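Local coordinates for pesticidal crystal protein Cry2Aa (Bacillus thuringiensis serovar kurstaki, PDB 1I5P) that promotes colloid-osmotic lysis of midgut epithelial cells in dipteran and lepidopteran larvae as a pore-forming delta-endotoxin, at residues I552-I561 against T604-T615. Residues are numbered along the deposited sequence; the frame is centred on the assembly and turned at random.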
loop_
_atom_site.group_PDB
_atom_site.type_symbol
_atom_site.label_atom_id
_atom_site.label_comp_id
_atom_site.label_asym_id
_atom_site.label_seq_id
_atom_site.Cartn_x
_atom_site.Cartn_y
_atom_site.Cartn_z
ATOM N N ILE A 552 -19.482 -2.898 -13.630
ATOM C CA ILE A 552 -19.665 -3.552 -14.917
ATOM C C ILE A 552 -21.132 -3.946 -14.982
ATOM O O ILE A 552 -21.491 -5.118 -14.908
ATOM C CB ILE A 552 -18.779 -4.797 -15.050
ATOM C CG1 ILE A 552 -17.373 -4.491 -14.526
ATOM C CG2 ILE A 552 -18.721 -5.231 -16.509
ATOM C CD1 ILE A 552 -16.709 -3.299 -15.196
ATOM N N GLY A 553 -21.967 -2.923 -15.102
ATOM C CA GLY A 553 -23.404 -3.094 -15.146
ATOM C C GLY A 553 -23.959 -1.828 -14.530
ATOM O O GLY A 553 -23.188 -0.939 -14.164
ATOM N N ASN A 554 -25.278 -1.726 -14.412
ATOM C CA ASN A 554 -25.873 -0.534 -13.825
ATOM C C ASN A 554 -26.013 -0.621 -12.318
ATOM O O ASN A 554 -26.279 -1.685 -11.757
ATOM C CB ASN A 554 -27.242 -0.251 -14.434
ATOM C CG ASN A 554 -27.152 0.343 -15.817
ATOM O OD1 ASN A 554 -26.402 1.287 -16.053
ATOM N ND2 ASN A 554 -27.930 -0.205 -16.743
ATOM N N SER A 555 -25.824 0.523 -11.677
ATOM C CA SER A 555 -25.925 0.626 -10.236
ATOM C C SER A 555 -26.355 2.042 -9.876
ATOM O O SER A 555 -26.253 2.958 -10.694
ATOM C CB SER A 555 -24.577 0.292 -9.588
ATOM O OG SER A 555 -23.533 1.075 -10.142
ATOM N N THR A 556 -26.850 2.215 -8.657
ATOM C CA THR A 556 -27.289 3.524 -8.201
ATOM C C THR A 556 -26.600 3.857 -6.887
ATOM O O THR A 556 -26.602 3.055 -5.951
ATOM C CB THR A 556 -28.813 3.562 -7.989
ATOM O OG1 THR A 556 -29.471 3.233 -9.219
ATOM C CG2 THR A 556 -29.258 4.953 -7.538
ATOM N N ILE A 557 -26.011 5.044 -6.823
ATOM C CA ILE A 557 -25.315 5.475 -5.622
ATOM C C ILE A 557 -26.096 6.552 -4.877
ATOM O O ILE A 557 -26.517 7.547 -5.463
ATOM C CB ILE A 557 -23.916 6.038 -5.958
ATOM C CG1 ILE A 557 -23.111 5.017 -6.761
ATOM C CG2 ILE A 557 -23.168 6.364 -4.673
ATOM C CD1 ILE A 557 -21.770 5.536 -7.232
ATOM N N ARG A 558 -26.291 6.335 -3.581
ATOM C CA ARG A 558 -26.992 7.293 -2.735
ATOM C C ARG A 558 -26.068 7.683 -1.588
ATOM O O ARG A 558 -25.769 6.875 -0.706
ATOM C CB ARG A 558 -28.289 6.692 -2.188
ATOM C CG ARG A 558 -29.406 6.582 -3.227
ATOM C CD ARG A 558 -30.663 5.964 -2.630
ATOM N NE ARG A 558 -31.805 6.044 -3.541
ATOM C CZ ARG A 558 -31.940 5.328 -4.654
ATOM N NH1 ARG A 558 -31.003 4.459 -5.010
ATOM N NH2 ARG A 558 -33.018 5.484 -5.411
ATOM N N VAL A 559 -25.608 8.926 -1.620
ATOM C CA VAL A 559 -24.706 9.429 -0.599
ATOM C C VAL A 559 -25.438 10.374 0.341
ATOM O O VAL A 559 -26.100 11.313 -0.094
ATOM C CB VAL A 559 -23.514 10.176 -1.236
ATOM C CG1 VAL A 559 -22.582 10.688 -0.152
ATOM C CG2 VAL A 559 -22.773 9.249 -2.185
ATOM N N THR A 560 -25.315 10.112 1.635
ATOM C CA THR A 560 -25.954 10.946 2.632
ATOM C C THR A 560 -24.888 11.532 3.542
ATOM O O THR A 560 -24.131 10.803 4.193
ATOM C CB THR A 560 -26.965 10.143 3.469
ATOM O OG1 THR A 560 -27.908 9.516 2.592
ATOM C CG2 THR A 560 -27.717 11.060 4.423
ATOM N N ILE A 561 -24.834 12.859 3.569
ATOM C CA ILE A 561 -23.874 13.585 4.381
ATOM C C ILE A 561 -24.379 15.019 4.551
ATOM O O ILE A 561 -24.922 15.601 3.613
ATOM C CB ILE A 561 -22.481 13.578 3.703
ATOM C CG1 ILE A 561 -21.458 14.290 4.586
ATOM C CG2 ILE A 561 -22.569 14.212 2.316
ATOM C CD1 ILE A 561 -20.028 14.095 4.118
ATOM N N THR A 604 -20.421 11.999 9.372
ATOM C CA THR A 604 -20.674 10.660 8.856
ATOM C C THR A 604 -20.965 10.738 7.362
ATOM O O THR A 604 -21.656 11.643 6.894
ATOM C CB THR A 604 -21.879 9.982 9.551
ATOM O OG1 THR A 604 -23.071 10.728 9.276
ATOM C CG2 THR A 604 -21.661 9.904 11.051
ATOM N N LEU A 605 -20.414 9.788 6.619
ATOM C CA LEU A 605 -20.611 9.714 5.181
ATOM C C LEU A 605 -21.213 8.356 4.882
ATOM O O LEU A 605 -20.542 7.333 5.038
ATOM C CB LEU A 605 -19.274 9.850 4.443
ATOM C CG LEU A 605 -19.263 9.443 2.963
ATOM C CD1 LEU A 605 -20.165 10.371 2.160
ATOM C CD2 LEU A 605 -17.836 9.488 2.427
ATOM N N ASP A 606 -22.475 8.334 4.472
ATOM C CA ASP A 606 -23.130 7.072 4.156
ATOM C C ASP A 606 -23.197 6.863 2.656
ATOM O O ASP A 606 -23.707 7.702 1.918
ATOM C CB ASP A 606 -24.540 7.025 4.754
ATOM C CG ASP A 606 -24.532 7.020 6.266
ATOM O OD1 ASP A 606 -23.665 6.340 6.854
ATOM O OD2 ASP A 606 -25.401 7.689 6.870
ATOM N N ILE A 607 -22.648 5.739 2.214
ATOM C CA ILE A 607 -22.643 5.396 0.803
ATOM C C ILE A 607 -23.508 4.158 0.590
ATOM O O ILE A 607 -23.130 3.048 0.972
ATOM C CB ILE A 607 -21.204 5.126 0.306
ATOM C CG1 ILE A 607 -20.328 6.361 0.562
ATOM C CG2 ILE A 607 -21.218 4.792 -1.171
ATOM C CD1 ILE A 607 -18.880 6.227 0.091
ATOM N N ASN A 608 -24.680 4.359 -0.005
ATOM C CA ASN A 608 -25.605 3.268 -0.269
ATOM C C ASN A 608 -25.603 2.908 -1.745
ATOM O O ASN A 608 -25.719 3.773 -2.612
ATOM C CB ASN A 608 -27.016 3.644 0.186
ATOM C CG ASN A 608 -28.058 2.622 -0.232
ATOM O OD1 ASN A 608 -28.564 2.653 -1.355
ATOM N ND2 ASN A 608 -28.374 1.700 0.666
ATOM N N VAL A 609 -25.470 1.619 -2.029
ATOM C CA VAL A 609 -25.426 1.169 -3.404
ATOM C C VAL A 609 -26.545 0.211 -3.770
ATOM O O VAL A 609 -26.821 -0.760 -3.062
ATOM C CB VAL A 609 -24.070 0.495 -3.721
ATOM C CG1 VAL A 609 -24.068 -0.026 -5.154
ATOM C CG2 VAL A 609 -22.937 1.492 -3.520
ATOM N N THR A 610 -27.186 0.510 -4.891
ATOM C CA THR A 610 -28.265 -0.303 -5.419
ATOM C C THR A 610 -27.677 -1.023 -6.622
ATOM O O THR A 610 -27.179 -0.378 -7.543
ATOM C CB THR A 610 -29.441 0.572 -5.896
ATOM O OG1 THR A 610 -29.941 1.341 -4.796
ATOM C CG2 THR A 610 -30.558 -0.293 -6.457
ATOM N N LEU A 611 -27.709 -2.352 -6.608
ATOM C CA LEU A 611 -27.171 -3.127 -7.721
ATOM C C LEU A 611 -28.286 -3.413 -8.714
ATOM O O LEU A 611 -28.841 -4.509 -8.748
ATOM C CB LEU A 611 -26.573 -4.443 -7.219
ATOM C CG LEU A 611 -25.383 -4.329 -6.266
ATOM C CD1 LEU A 611 -24.897 -5.724 -5.909
ATOM C CD2 LEU A 611 -24.262 -3.520 -6.916
ATOM N N ASN A 612 -28.612 -2.411 -9.520
ATOM C CA ASN A 612 -29.668 -2.540 -10.508
ATOM C C ASN A 612 -29.503 -3.785 -11.374
ATOM O O ASN A 612 -30.406 -4.620 -11.446
ATOM C CB ASN A 612 -29.710 -1.289 -11.388
ATOM C CG ASN A 612 -29.885 -0.016 -10.578
ATOM O OD1 ASN A 612 -28.953 0.771 -10.433
ATOM N ND2 ASN A 612 -31.081 0.187 -10.043
ATOM N N SER A 613 -28.348 -3.916 -12.022
ATOM C CA SER A 613 -28.092 -5.062 -12.888
ATOM C C SER A 613 -27.819 -6.371 -12.146
ATOM O O SER A 613 -27.789 -7.437 -12.755
ATOM C CB SER A 613 -26.922 -4.756 -13.825
ATOM O OG SER A 613 -27.269 -3.758 -14.770
ATOM N N GLY A 614 -27.623 -6.300 -10.836
ATOM C CA GLY A 614 -27.349 -7.514 -10.090
ATOM C C GLY A 614 -25.860 -7.809 -10.065
ATOM O O GLY A 614 -25.392 -8.648 -9.290
ATOM N N THR A 615 -25.112 -7.126 -10.928
ATOM C CA THR A 615 -23.663 -7.295 -10.983
ATOM C C THR A 615 -23.028 -6.591 -9.787
ATOM O O THR A 615 -23.543 -5.580 -9.306
ATOM C CB THR A 615 -23.083 -6.702 -12.273
ATOM O OG1 THR A 615 -23.755 -5.474 -12.574
ATOM C CG2 THR A 615 -23.258 -7.670 -13.429
HETATM O O HOH W 1 -25.393 -3.849 -10.574
HETATM O O HOH W 2 -28.514 3.443 -3.946
HETATM O O HOH W 3 -24.385 10.522 6.905
#
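R558 lies beside N608 as a hydrogen-bonded antiparallel pair, both side chains leaving the sheet on the face shared with T556, T560, D606 and T610. From the backbone outward, R558 CB packs on N608 CB at 4.1 Å. CG sits anti to the carbonyl carbon (chi1 -74°), the chain runs extended to NE, and on the way CD passes 4.1 Å from N608 OD1. The last turn, chi4 72°, brings NH1 over towards T610, and there it donates to a water 2.9 Å away, in the plane of the guanidinium. The same water is also within hydrogen-bonding distance of N608 OD1, T610 OG1 and the backbone T556 O, tying three side chains together; the guanidinium and amide planes stand 85° apart. N608 ND2 turns to N529 and T531, and D606 forms a salt bridge with R533.

Just past the end of strand 602-610, N612 OD1 accepts from T556 OG1 at 2.8 Å, on a lone pair of the amide oxygen. Beyond it, N554 N bonds S613 OG, while S613 N returns a bond to N554 O.

On the other face V559 CG1 presses tightly on L605 CD1, 3.4 Å apart. That apolar side, with I557, I607 and V609, packs on strands 541-550 and 617-626 across the lectin-like beta sandwich; within its own sheet the pair is flanked by strand 564-571 beside 555-561 and strand 530-537 beside 602-610.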